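Local coordinates for protein endo-alpha-(1->5)-L-arabinanase (Bacillus licheniformis, PDB 6B7K) that probably hydrolyses internal alpha-1,5-arabinofuranosidic linkages of arabinan, as a calcium-containing five-bladed beta-propeller of glycoside hydrolase family 43, at residues 20-25 and 274-279; 36-41 and 79-84; 191-196 and 260-265; 140-145 and 152-157; 92-97 and 109-114. All blocks are in the same frame, centred on the assembly; numbering follows the deposited sequence.

Contact 1. Residues 20-25 and 274-279; sequences FIHDPS and HAYDAL
H274 is the centrepiece of this contact, its imidazole met over one face by H22 and at the edge by P24. The two histidines overlap without a true stack: their centroids lie 4.0 Å apart and the planes are inclined by 35°, so that H274 CE1 sits over a face of H22 while H22 CD2 lies over a face of H274, toward its rim. P24 approaches differently, with its CD 3.9 Å from H274 ND1. The imidazole of H274 reaches the loop because CG stands between the backbone N and the carbonyl carbon (chi1 84°). H22 has CG anti to its own N, which carries NE2 to within 2.7 Å of Y276 OH; either group could donate in this hydrogen bond, which is less sure because the hydroxyl is modelled too close to another atom. The other nitrogen of H22, ND1, makes a weak bond of 3.0 Å to D23 OD2, an oxygen also hydrogen-bonded to T38 OG1 of strand 32-38. D23 is the predicted proton acceptor, and its OD1 lies 3.7 Å from H274 CE1. The loop before strand 25-29 thus rests on strand 270-277, so that the first and last blades of the propeller meet here. The chemistry is consistent with imidazoles positioning the predicted base: H22 is weakly bonded to the D23 carboxylate, and H274 leans obliquely on H22.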
# COMPACT_ATOMS: atom_id res chain seq x y z
N PHE A 20 3.82 -0.25 -16.54
CA PHE A 20 2.78 -1.11 -15.99
C PHE A 20 3.08 -1.40 -14.53
O PHE A 20 4.21 -1.73 -14.16
CB PHE A 20 2.69 -2.42 -16.77
CG PHE A 20 1.91 -3.49 -16.07
CD1 PHE A 20 0.53 -3.54 -16.18
CD2 PHE A 20 2.54 -4.46 -15.29
CE1 PHE A 20 -0.21 -4.52 -15.54
CE2 PHE A 20 1.81 -5.44 -14.65
CZ PHE A 20 0.43 -5.47 -14.77
N ILE A 21 2.05 -1.29 -13.68
CA ILE A 21 2.20 -1.55 -12.25
C ILE A 21 0.83 -1.86 -11.68
O ILE A 21 -0.20 -1.55 -12.29
CB ILE A 21 2.85 -0.34 -11.53
CG1 ILE A 21 3.51 -0.80 -10.23
CG2 ILE A 21 1.82 0.74 -11.25
CD1 ILE A 21 4.56 -1.87 -10.42
N HIS A 22 0.81 -2.50 -10.52
CA HIS A 22 -0.42 -2.71 -9.77
C HIS A 22 -0.07 -2.78 -8.30
O HIS A 22 0.85 -3.51 -7.91
CB HIS A 22 -1.13 -3.99 -10.22
CG HIS A 22 -2.60 -3.99 -9.95
ND1 HIS A 22 -3.16 -4.61 -8.86
CD2 HIS A 22 -3.63 -3.42 -10.63
CE1 HIS A 22 -4.47 -4.44 -8.88
NE2 HIS A 22 -4.78 -3.72 -9.95
N ASP A 23 -0.80 -2.01 -7.48
CA ASP A 23 -0.54 -1.87 -6.05
C ASP A 23 0.88 -1.35 -5.82
O ASP A 23 1.70 -2.05 -5.21
CB ASP A 23 -0.76 -3.20 -5.34
CG ASP A 23 -2.09 -3.85 -5.70
OD1 ASP A 23 -3.13 -3.16 -5.61
OD2 ASP A 23 -2.09 -5.04 -6.08
N PRO A 24 1.20 -0.14 -6.26
CA PRO A 24 2.58 0.34 -6.18
C PRO A 24 2.93 0.96 -4.83
O PRO A 24 2.07 1.40 -4.06
CB PRO A 24 2.63 1.41 -7.28
CG PRO A 24 1.27 1.99 -7.24
CD PRO A 24 0.33 0.85 -6.91
N SER A 25 4.24 0.99 -4.56
CA SER A 25 4.81 1.69 -3.42
C SER A 25 6.14 2.28 -3.87
O SER A 25 7.02 1.54 -4.31
CB SER A 25 5.00 0.76 -2.22
OG SER A 25 5.49 1.46 -1.09
N HIS A 274 -1.92 3.43 -8.94
CA HIS A 274 -2.17 2.71 -10.18
C HIS A 274 -3.57 3.03 -10.67
O HIS A 274 -4.53 3.07 -9.88
CB HIS A 274 -1.96 1.20 -10.02
CG HIS A 274 -3.14 0.45 -9.49
ND1 HIS A 274 -3.21 -0.00 -8.19
CD2 HIS A 274 -4.29 0.05 -10.08
CE1 HIS A 274 -4.36 -0.63 -8.00
NE2 HIS A 274 -5.03 -0.61 -9.13
N ALA A 275 -3.69 3.28 -11.97
CA ALA A 275 -4.96 3.61 -12.59
C ALA A 275 -5.08 2.83 -13.90
O ALA A 275 -4.09 2.40 -14.48
CB ALA A 275 -5.10 5.11 -12.85
N TYR A 276 -6.32 2.67 -14.35
CA TYR A 276 -6.63 1.80 -15.48
C TYR A 276 -6.81 2.65 -16.74
O TYR A 276 -7.74 3.44 -16.83
CB TYR A 276 -7.86 0.96 -15.19
CG TYR A 276 -7.66 0.06 -13.99
CD1 TYR A 276 -7.93 0.51 -12.70
CD2 TYR A 276 -7.15 -1.22 -14.14
CE1 TYR A 276 -7.72 -0.30 -11.60
CE2 TYR A 276 -6.94 -2.04 -13.04
CZ TYR A 276 -7.23 -1.57 -11.78
OH TYR A 276 -7.02 -2.38 -10.69
N ASP A 277 -5.91 2.46 -17.70
CA ASP A 277 -5.86 3.28 -18.91
C ASP A 277 -7.03 2.92 -19.83
O ASP A 277 -7.05 1.84 -20.42
CB ASP A 277 -4.53 3.07 -19.62
CG ASP A 277 -4.19 4.21 -20.56
OD1 ASP A 277 -5.03 5.11 -20.73
OD2 ASP A 277 -3.07 4.20 -21.13
N ALA A 278 -7.99 3.84 -19.96
CA ALA A 278 -9.11 3.61 -20.86
C ALA A 278 -8.70 3.64 -22.32
O ALA A 278 -9.47 3.18 -23.18
CB ALA A 278 -10.21 4.65 -20.61
N LEU A 279 -7.52 4.16 -22.64
CA LEU A 279 -7.02 4.19 -24.00
C LEU A 279 -6.08 3.03 -24.30
O LEU A 279 -5.35 3.07 -25.29
CB LEU A 279 -6.32 5.53 -24.28
CG LEU A 279 -7.21 6.77 -24.30
CD1 LEU A 279 -6.40 8.01 -24.64
CD2 LEU A 279 -8.36 6.59 -25.28

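Contact 2. Residues 36-41 and 79-84. With CA (calcium ion), chain F.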
# COMPACT_ATOMS: atom_id res chain seq x y z
N PHE A 36 7.91 -0.51 -6.27
CA PHE A 36 7.61 -1.91 -5.98
C PHE A 36 6.12 -2.14 -6.21
O PHE A 36 5.29 -1.33 -5.78
CB PHE A 36 8.00 -2.27 -4.55
CG PHE A 36 9.48 -2.35 -4.32
CD1 PHE A 36 10.25 -1.20 -4.24
CD2 PHE A 36 10.11 -3.57 -4.16
CE1 PHE A 36 11.62 -1.27 -4.02
CE2 PHE A 36 11.47 -3.65 -3.94
CZ PHE A 36 12.23 -2.50 -3.87
N GLY A 37 5.79 -3.24 -6.88
CA GLY A 37 4.41 -3.53 -7.21
C GLY A 37 4.12 -5.02 -7.12
O GLY A 37 5.02 -5.84 -6.90
N THR A 38 2.84 -5.35 -7.28
CA THR A 38 2.43 -6.75 -7.35
C THR A 38 3.15 -7.44 -8.50
O THR A 38 3.26 -6.90 -9.60
CB THR A 38 0.91 -6.84 -7.54
OG1 THR A 38 0.26 -6.32 -6.37
CG2 THR A 38 0.48 -8.28 -7.76
N GLY A 39 3.66 -8.64 -8.23
CA GLY A 39 4.52 -9.30 -9.19
C GLY A 39 3.81 -9.61 -10.49
O GLY A 39 2.61 -9.89 -10.53
N LEU A 40 4.58 -9.54 -11.58
CA LEU A 40 4.12 -9.95 -12.90
C LEU A 40 4.67 -11.35 -13.16
O LEU A 40 5.84 -11.51 -13.50
CB LEU A 40 4.59 -8.95 -13.96
CG LEU A 40 4.29 -9.31 -15.42
CD1 LEU A 40 2.79 -9.46 -15.64
CD2 LEU A 40 4.87 -8.26 -16.36
N GLY A 41 3.82 -12.35 -12.97
CA GLY A 41 4.22 -13.74 -13.12
C GLY A 41 4.48 -14.40 -11.79
O GLY A 41 3.63 -15.13 -11.28
N HIS A 79 2.37 -15.03 -7.95
CA HIS A 79 2.77 -13.65 -7.76
C HIS A 79 2.31 -13.15 -6.40
O HIS A 79 1.22 -13.49 -5.93
CB HIS A 79 2.18 -12.76 -8.86
CG HIS A 79 0.69 -12.71 -8.87
ND1 HIS A 79 -0.09 -13.76 -9.30
CD2 HIS A 79 -0.17 -11.73 -8.50
CE1 HIS A 79 -1.37 -13.43 -9.19
NE2 HIS A 79 -1.45 -12.20 -8.71
N GLN A 80 3.17 -12.36 -5.75
CA GLN A 80 2.85 -11.75 -4.47
C GLN A 80 2.32 -10.34 -4.69
O GLN A 80 2.62 -9.70 -5.70
CB GLN A 80 4.08 -11.73 -3.56
CG GLN A 80 4.39 -13.07 -2.89
CD GLN A 80 4.75 -14.16 -3.89
OE1 GLN A 80 5.82 -14.15 -4.48
NE2 GLN A 80 3.84 -15.11 -4.08
N TRP A 81 1.52 -9.87 -3.74
CA TRP A 81 0.75 -8.64 -3.92
C TRP A 81 1.26 -7.53 -3.02
O TRP A 81 1.91 -7.77 -1.99
CB TRP A 81 -0.73 -8.85 -3.60
CG TRP A 81 -1.37 -10.11 -4.07
CD1 TRP A 81 -0.87 -11.03 -4.94
CD2 TRP A 81 -2.65 -10.60 -3.67
NE1 TRP A 81 -1.76 -12.07 -5.11
CE2 TRP A 81 -2.87 -11.82 -4.34
CE3 TRP A 81 -3.65 -10.11 -2.82
CZ2 TRP A 81 -4.03 -12.56 -4.17
CZ3 TRP A 81 -4.80 -10.85 -2.65
CH2 TRP A 81 -4.98 -12.05 -3.33
N ALA A 82 0.93 -6.30 -3.42
CA ALA A 82 0.96 -5.08 -2.61
C ALA A 82 2.19 -4.97 -1.73
O ALA A 82 2.09 -5.11 -0.51
CB ALA A 82 -0.30 -5.01 -1.74
N PRO A 83 3.36 -4.70 -2.30
CA PRO A 83 4.55 -4.50 -1.48
C PRO A 83 4.60 -3.08 -0.92
O PRO A 83 3.98 -2.15 -1.44
CB PRO A 83 5.70 -4.74 -2.46
CG PRO A 83 5.14 -4.32 -3.77
CD PRO A 83 3.68 -4.66 -3.74
N ASP A 84 5.34 -2.94 0.18
CA ASP A 84 5.60 -1.64 0.79
C ASP A 84 7.09 -1.53 1.06
O ASP A 84 7.67 -2.39 1.73
CB ASP A 84 4.81 -1.45 2.08
CG ASP A 84 5.07 -0.10 2.72
OD1 ASP A 84 4.88 0.92 2.03
OD2 ASP A 84 5.47 -0.06 3.90
CA CA F . 4.19 3.22 2.50
O HOH W 1 5.02 5.69 2.66
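T38 OG1 is gripped from several directions. It accepts the backbone N-H of A82 at 3.0 Å in a nearly straight bond (169°), and beyond the two segments it bonds to the carboxylate of D23, the predicted proton acceptor, with a weaker link to the H22 carbonyl. Its methyl is turned the other way: CG2, anti to the backbone N, sits 3.3 Å from Q80 O and meets the edge of the H79 ring, 3.6 Å from H79 CD2. A valine here would probably leave the A82 N-H without its acceptor and deprive D23 of a hydrogen bond that fixes its carboxylate. One residue on, G39 N donates to Q80 O at 2.9 Å. Further along, the P83 ring lies on the chain at F36 and G37, with P83 CG 3.6 Å from F36 CB, and D84 turns away to bind the calcium ion through OD1 at 2.4 Å. The strands run antiparallel, at 164°, yet they belong to different sheets: 32-38 lies second in from the edge of the first blade, and 81-87 is the edge strand of the next, so that the contact forms a seam between neighbouring blades, with P83 and F36 both packed on L94 of strand 92-98.

Contact 3. Residues 191-196 and 260-265. With CA (calcium ion), chain F.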
# COMPACT_ATOMS: atom_id res chain seq x y z
N VAL A 191 -12.93 -1.37 1.53
CA VAL A 191 -11.82 -0.49 1.86
C VAL A 191 -10.57 -1.35 2.03
O VAL A 191 -10.62 -2.40 2.67
CB VAL A 191 -12.10 0.35 3.12
CG1 VAL A 191 -12.55 -0.53 4.27
CG2 VAL A 191 -10.87 1.15 3.51
N GLU A 192 -9.47 -0.92 1.43
CA GLU A 192 -8.22 -1.67 1.49
C GLU A 192 -7.07 -0.71 1.19
O GLU A 192 -7.27 0.50 1.07
CB GLU A 192 -8.25 -2.85 0.51
CG GLU A 192 -8.39 -2.46 -0.96
CD GLU A 192 -8.59 -3.66 -1.87
OE1 GLU A 192 -8.59 -4.81 -1.37
OE2 GLU A 192 -8.75 -3.46 -3.09
N ALA A 193 -5.87 -1.27 1.07
CA ALA A 193 -4.68 -0.53 0.66
C ALA A 193 -4.41 0.72 1.52
O ALA A 193 -4.29 1.83 0.99
CB ALA A 193 -4.77 -0.15 -0.81
N PRO A 194 -4.28 0.56 2.84
CA PRO A 194 -4.08 1.73 3.69
C PRO A 194 -2.63 2.17 3.73
O PRO A 194 -1.71 1.36 3.64
CB PRO A 194 -4.54 1.24 5.06
CG PRO A 194 -4.14 -0.20 5.05
CD PRO A 194 -4.28 -0.69 3.62
N ASN A 195 -2.44 3.49 3.85
CA ASN A 195 -1.11 4.02 4.14
C ASN A 195 -1.28 5.26 5.01
O ASN A 195 -2.15 6.09 4.75
CB ASN A 195 -0.32 4.33 2.86
CG ASN A 195 -0.92 5.47 2.06
OD1 ASN A 195 -1.73 5.26 1.16
ND2 ASN A 195 -0.49 6.69 2.36
N ILE A 196 -0.46 5.36 6.05
CA ILE A 196 -0.57 6.42 7.05
C ILE A 196 0.70 7.26 7.01
O ILE A 196 1.80 6.74 6.83
CB ILE A 196 -0.78 5.84 8.47
CG1 ILE A 196 -1.86 4.76 8.46
CG2 ILE A 196 -1.14 6.95 9.45
CD1 ILE A 196 -2.08 4.12 9.80
N PRO A 260 -8.69 4.81 -9.92
CA PRO A 260 -7.39 4.93 -9.25
C PRO A 260 -7.44 4.31 -7.87
O PRO A 260 -8.48 4.31 -7.20
CB PRO A 260 -7.16 6.44 -9.17
CG PRO A 260 -8.21 7.06 -10.07
CD PRO A 260 -9.36 6.12 -10.03
N GLY A 261 -6.31 3.77 -7.43
CA GLY A 261 -6.29 3.18 -6.11
C GLY A 261 -4.94 2.59 -5.77
O GLY A 261 -3.94 2.82 -6.45
N HIS A 262 -4.95 1.79 -4.69
CA HIS A 262 -3.77 1.33 -3.96
C HIS A 262 -2.65 2.36 -4.01
O HIS A 262 -1.60 2.12 -4.61
CB HIS A 262 -3.28 -0.02 -4.48
CG HIS A 262 -2.49 -0.78 -3.46
ND1 HIS A 262 -1.27 -0.34 -2.99
CD2 HIS A 262 -2.76 -1.92 -2.79
CE1 HIS A 262 -0.82 -1.19 -2.09
NE2 HIS A 262 -1.71 -2.16 -1.94
N GLN A 263 -2.88 3.50 -3.38
CA GLN A 263 -1.94 4.60 -3.39
C GLN A 263 -0.89 4.42 -2.30
O GLN A 263 -0.97 3.53 -1.45
CB GLN A 263 -2.68 5.93 -3.19
CG GLN A 263 -3.10 6.18 -1.75
CD GLN A 263 -4.02 5.11 -1.20
OE1 GLN A 263 -4.94 4.66 -1.89
NE2 GLN A 263 -3.77 4.68 0.03
N ASP A 264 0.12 5.29 -2.35
CA ASP A 264 1.11 5.39 -1.29
C ASP A 264 1.76 6.76 -1.41
O ASP A 264 1.83 7.33 -2.51
CB ASP A 264 2.16 4.27 -1.37
CG ASP A 264 2.82 4.00 -0.03
OD1 ASP A 264 2.61 4.79 0.91
OD2 ASP A 264 3.55 3.00 0.07
N VAL A 265 2.23 7.29 -0.28
CA VAL A 265 2.82 8.62 -0.22
C VAL A 265 4.28 8.50 0.19
O VAL A 265 4.64 7.65 1.02
CB VAL A 265 2.05 9.54 0.74
CG1 VAL A 265 0.66 9.84 0.19
CG2 VAL A 265 1.96 8.92 2.13
CA CA F . 4.19 3.22 2.50
O HOH W 1 5.02 5.69 2.66
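A single amide nitrogen, Q263 NE2, joins 191-196 to 260-265, between which no backbone bond is made. It donates to the carbonyl of A193 at 3.1 Å and also to N195 OD1, a pair too short to be trusted. Q263 achieves this by bending at chi2, which folds the amide over toward 191-196, while its other end, OE1, is held by S208. A leucine in its place would probably leave A193 O without its donor and the N195 amide less firmly fixed. Segments 191-196 and 263-265 run almost parallel (7°), their axes 6.9 Å apart, as inner strands of adjacent blades do round the channel of a five-bladed propeller: 191-199 edges one sheet and 257-266 the next, the latter turning a corner at H262. At the channel's active-site end, where E192 is the predicted proton donor, A193 CB lies over a face of the H262 ring, 3.7 Å from its centroid, a CH-pi contact. H262, predicted important for substrate recognition, touches D23 and lies about 3 Å, between nearest atoms, from another bound calcium ion. Toward the other end, D264 grips the calcium ion with both carboxylate oxygens, OD1 at 2.7 Å and OD2 at 2.5 Å, and S25 holds OD2. N195 packs its CB against D264 OD1, and its ND2 against V265 CG2. Water 1, a further ligand, donates to V265 O at 2.6 Å.

Contact 4. Residues 140-145 and 152-157; sequences DPDLVI and WLSFGS. With CA (calcium ion), chain F.
V144 and W152 exchange two backbone hydrogen bonds in the beta hairpin 142-145/151-155, whose first strand is the inner edge of a propeller blade, and S154 N adds a third to D142 O. Side chains alternate between its faces. On the face of L143 and L153 the leucines share one shape: in each, CG lies anti to the backbone N, and CD1 is folded back over the opposite strand. L143 CD1 thereby reaches W152 O at 3.3 Å, and L153 CD1 comes equally close to D142 O while touching P141 CB at 3.9 Å. The neighbouring sheet covers this face, Y95 packing on P141 and L143. V144 and W152 share the other face. V144 CG1, placed between the backbone N and the carbonyl carbon (chi1 52°), meets W152 CB at 3.6 Å, whereas the indole swings away from the hairpin toward L164. On that same face D142 extends its carboxylate to the channel, binding the calcium ion through OD1 at 2.4 Å, with its CB beside S154 OG. Beyond the strands, D140 and S157 lie beside the predicted proton donor E192: S157 OG hydrogen-bonds it, and D140, predicted to modulate its pKa and to orient both it and the substrate, lies against it. D140 OD2 also receives a weak bond from A193 N. Where the chains part, F155 lays its CB beside P141 CA, and F155 CA directs its hydrogen at D140 O, 3.3 Å away.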
# COMPACT_ATOMS: atom_id res chain seq x y z
N ASP A 140 -2.02 -6.02 1.85
CA ASP A 140 -1.85 -4.58 1.74
C ASP A 140 -1.18 -3.97 2.97
O ASP A 140 -1.78 -3.13 3.66
CB ASP A 140 -3.19 -3.90 1.46
CG ASP A 140 -3.85 -4.41 0.20
OD1 ASP A 140 -3.31 -5.36 -0.41
OD2 ASP A 140 -4.90 -3.86 -0.19
N PRO A 141 0.06 -4.35 3.27
CA PRO A 141 0.75 -3.78 4.42
C PRO A 141 1.33 -2.40 4.11
O PRO A 141 1.46 -2.00 2.95
CB PRO A 141 1.86 -4.79 4.70
CG PRO A 141 2.19 -5.31 3.35
CD PRO A 141 0.90 -5.32 2.56
N ASP A 142 1.67 -1.69 5.17
CA ASP A 142 2.24 -0.35 5.02
C ASP A 142 2.89 0.05 6.34
O ASP A 142 2.22 0.06 7.38
CB ASP A 142 1.18 0.66 4.61
CG ASP A 142 1.78 1.94 4.10
OD1 ASP A 142 2.22 1.96 2.92
OD2 ASP A 142 1.82 2.93 4.86
N LEU A 143 4.17 0.39 6.29
CA LEU A 143 4.92 0.82 7.46
C LEU A 143 4.79 2.33 7.63
O LEU A 143 4.77 3.08 6.65
CB LEU A 143 6.39 0.42 7.33
CG LEU A 143 7.39 0.88 8.38
CD1 LEU A 143 7.06 0.30 9.74
CD2 LEU A 143 8.80 0.49 7.97
N VAL A 144 4.69 2.77 8.88
CA VAL A 144 4.59 4.19 9.22
C VAL A 144 5.33 4.42 10.53
O VAL A 144 5.28 3.59 11.44
CB VAL A 144 3.12 4.65 9.30
CG1 VAL A 144 2.33 3.75 10.24
CG2 VAL A 144 3.04 6.11 9.75
N ILE A 145 6.04 5.55 10.61
CA ILE A 145 6.88 5.88 11.76
C ILE A 145 6.21 7.00 12.55
O ILE A 145 5.76 7.99 11.97
CB ILE A 145 8.30 6.27 11.32
CG1 ILE A 145 9.22 5.05 11.39
CG2 ILE A 145 8.86 7.38 12.19
CD1 ILE A 145 8.79 3.88 10.53
N TRP A 152 4.96 1.45 13.05
CA TRP A 152 3.62 0.89 13.06
C TRP A 152 3.34 0.26 11.69
O TRP A 152 3.94 0.64 10.68
CB TRP A 152 2.54 1.94 13.35
CG TRP A 152 2.65 2.59 14.70
CD1 TRP A 152 3.63 3.45 15.11
CD2 TRP A 152 1.74 2.46 15.79
NE1 TRP A 152 3.38 3.85 16.40
CE2 TRP A 152 2.23 3.26 16.84
CE3 TRP A 152 0.55 1.74 15.98
CZ2 TRP A 152 1.58 3.36 18.07
CZ3 TRP A 152 -0.09 1.84 17.20
CH2 TRP A 152 0.42 2.64 18.23
N LEU A 153 2.41 -0.69 11.67
CA LEU A 153 2.01 -1.36 10.44
C LEU A 153 0.49 -1.30 10.32
O LEU A 153 -0.22 -1.79 11.20
CB LEU A 153 2.49 -2.81 10.40
CG LEU A 153 2.21 -3.56 9.09
CD1 LEU A 153 3.10 -3.04 7.97
CD2 LEU A 153 2.36 -5.06 9.26
N SER A 154 0.01 -0.71 9.23
CA SER A 154 -1.41 -0.71 8.89
C SER A 154 -1.64 -1.65 7.71
O SER A 154 -0.83 -1.69 6.78
CB SER A 154 -1.90 0.70 8.54
OG SER A 154 -1.28 1.17 7.36
N PHE A 155 -2.73 -2.40 7.76
CA PHE A 155 -3.05 -3.35 6.71
C PHE A 155 -4.56 -3.55 6.68
O PHE A 155 -5.31 -2.88 7.40
CB PHE A 155 -2.30 -4.67 6.92
CG PHE A 155 -2.64 -5.36 8.21
CD1 PHE A 155 -1.99 -5.02 9.38
CD2 PHE A 155 -3.61 -6.35 8.24
CE1 PHE A 155 -2.30 -5.65 10.57
CE2 PHE A 155 -3.92 -6.98 9.43
CZ PHE A 155 -3.27 -6.64 10.60
N GLY A 156 -5.01 -4.49 5.86
CA GLY A 156 -6.42 -4.85 5.80
C GLY A 156 -7.01 -4.76 4.41
O GLY A 156 -6.55 -3.99 3.56
N SER A 157 -8.04 -5.57 4.17
CA SER A 157 -8.76 -5.55 2.90
C SER A 157 -10.10 -6.24 3.11
O SER A 157 -10.14 -7.45 3.31
CB SER A 157 -7.95 -6.24 1.80
OG SER A 157 -8.64 -6.21 0.57
CA CA F . 4.19 3.22 2.50
O HOH W 1 5.02 5.69 2.66

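Contact 5. Residues 92-97 and 109-114; sequences YWLYYS and GLASTD
Strands 92-97 and 109-113 pair antiparallel at 155°, from Y92 opposite T113 to Y96 opposite G109, with six backbone hydrogen bonds alternating along the hairpin. The shortest, between L94 and A111, are both 2.7 Å. On one face L110 reaches across to Y95 and sets its CD1 over the middle of the ring, 3.6 Å from the centroid and only 8° off the normal, a CH-pi contact. Its other methyl, CD2, approaches W93 CE3 at 4.2 Å. Y95 OH is anchored outside the pair on M172 O, and W93 NE1 on Y88 O. The opposite face carries Y96, and with chi1 at 57° its ring folds back over the partner strand. G109 CA lies over one face of this ring, 3.9 Å from the centroid, in a place where a side chain would collide with it. Beside it, L94 CD2 meets A111 CB at 4.0 Å. The two strands are the middle pair of a four-stranded blade, with 81-87 flanking 92-98 and 122-130 flanking 106-113; W93 and Y95 face L143 of the next blade, and L94 and Y96 face L44 of the preceding one.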
# COMPACT_ATOMS: atom_id res chain seq x y z
N TYR A 92 16.43 -0.95 4.62
CA TYR A 92 15.20 -0.97 3.84
C TYR A 92 14.30 -2.11 4.30
O TYR A 92 14.76 -3.24 4.51
CB TYR A 92 15.49 -1.12 2.35
CG TYR A 92 16.18 0.06 1.73
CD1 TYR A 92 15.47 1.21 1.38
CD2 TYR A 92 17.55 0.03 1.47
CE1 TYR A 92 16.10 2.29 0.81
CE2 TYR A 92 18.19 1.11 0.90
CZ TYR A 92 17.46 2.24 0.56
OH TYR A 92 18.10 3.31 -0.01
N TRP A 93 13.01 -1.82 4.43
CA TRP A 93 12.03 -2.80 4.87
C TRP A 93 11.00 -2.98 3.76
O TRP A 93 10.45 -2.00 3.25
CB TRP A 93 11.35 -2.36 6.17
CG TRP A 93 12.33 -2.08 7.27
CD1 TRP A 93 12.64 -0.86 7.79
CD2 TRP A 93 13.13 -3.04 7.97
NE1 TRP A 93 13.58 -1.00 8.79
CE2 TRP A 93 13.90 -2.33 8.91
CE3 TRP A 93 13.26 -4.43 7.90
CZ2 TRP A 93 14.79 -2.96 9.77
CZ3 TRP A 93 14.15 -5.06 8.75
CH2 TRP A 93 14.91 -4.32 9.68
N LEU A 94 10.76 -4.24 3.39
CA LEU A 94 9.87 -4.59 2.29
C LEU A 94 8.80 -5.54 2.82
O LEU A 94 9.03 -6.74 2.95
CB LEU A 94 10.64 -5.21 1.13
CG LEU A 94 9.82 -5.63 -0.10
CD1 LEU A 94 9.20 -4.41 -0.78
CD2 LEU A 94 10.68 -6.41 -1.09
N TYR A 95 7.62 -4.99 3.13
CA TYR A 95 6.47 -5.79 3.50
C TYR A 95 5.72 -6.21 2.24
O TYR A 95 5.60 -5.42 1.30
CB TYR A 95 5.56 -5.02 4.44
CG TYR A 95 6.18 -4.73 5.79
CD1 TYR A 95 6.12 -5.66 6.82
CD2 TYR A 95 6.85 -3.53 6.03
CE1 TYR A 95 6.69 -5.40 8.05
CE2 TYR A 95 7.43 -3.27 7.26
CZ TYR A 95 7.35 -4.21 8.27
OH TYR A 95 7.92 -3.96 9.50
N TYR A 96 5.25 -7.45 2.22
CA TYR A 96 4.57 -8.00 1.05
C TYR A 96 3.50 -8.98 1.51
O TYR A 96 3.51 -9.45 2.65
CB TYR A 96 5.56 -8.69 0.10
CG TYR A 96 6.37 -9.80 0.75
CD1 TYR A 96 7.53 -9.51 1.45
CD2 TYR A 96 5.97 -11.12 0.65
CE1 TYR A 96 8.27 -10.52 2.04
CE2 TYR A 96 6.70 -12.14 1.25
CZ TYR A 96 7.85 -11.83 1.94
OH TYR A 96 8.59 -12.82 2.53
N SER A 97 2.59 -9.30 0.60
CA SER A 97 1.45 -10.15 0.90
C SER A 97 1.58 -11.50 0.19
O SER A 97 2.14 -11.59 -0.90
CB SER A 97 0.14 -9.48 0.50
OG SER A 97 0.06 -8.17 1.01
N GLY A 109 4.53 -11.05 4.76
CA GLY A 109 5.93 -11.34 5.02
C GLY A 109 6.76 -10.07 5.05
O GLY A 109 6.27 -8.96 4.88
N LEU A 110 8.06 -10.26 5.28
CA LEU A 110 8.98 -9.14 5.37
C LEU A 110 10.30 -9.50 4.71
O LEU A 110 10.89 -10.55 5.02
CB LEU A 110 9.20 -8.72 6.83
CG LEU A 110 10.12 -7.51 7.07
CD1 LEU A 110 9.70 -6.33 6.21
CD2 LEU A 110 10.11 -7.14 8.55
N ALA A 111 10.75 -8.65 3.80
CA ALA A 111 12.07 -8.74 3.20
C ALA A 111 12.85 -7.48 3.55
O ALA A 111 12.27 -6.42 3.80
CB ALA A 111 11.99 -8.92 1.68
N SER A 112 14.17 -7.60 3.55
CA SER A 112 15.02 -6.51 4.01
C SER A 112 16.33 -6.50 3.24
O SER A 112 16.80 -7.54 2.77
CB SER A 112 15.28 -6.62 5.51
OG SER A 112 16.12 -5.57 5.96
N THR A 113 16.91 -5.31 3.11
CA THR A 113 18.23 -5.14 2.52
C THR A 113 18.81 -3.82 2.99
O THR A 113 18.08 -2.92 3.43
CB THR A 113 18.18 -5.18 0.99
OG1 THR A 113 19.52 -5.18 0.47
CG2 THR A 113 17.46 -3.95 0.46
N ASP A 114 20.13 -3.71 2.89
CA ASP A 114 20.82 -2.46 3.18
C ASP A 114 20.86 -1.51 2.00
O ASP A 114 21.11 -0.31 2.18
CB ASP A 114 22.26 -2.74 3.63
CG ASP A 114 23.17 -3.14 2.48
OD1 ASP A 114 22.85 -4.12 1.78
OD2 ASP A 114 24.19 -2.45 2.27

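How the contacts relate
All five contacts are largely buried, yet their chemistry changes with distance from the centre of the chain. Contacts 2, 3 and 4 bring D84, D264 and D142 from three blades to one calcium ion and share water 1, with a second calcium bound nearby. Contact 1 joins them through S25, bonded to D264, and supplies histidines and D23 to the active-site end. Contact 3 lies nearest the centre, contacts 1 and 5 farthest out. Contacts 1, 2 and 3 join different blades, 4 and 5 are hairpins within one; contacts 1 and 3 share the sheet of neighbouring strands 257-266 and 270-277, contacts 2 and 5 that of 81-87 and 92-98. Contact 5 is mainly apolar and aromatic.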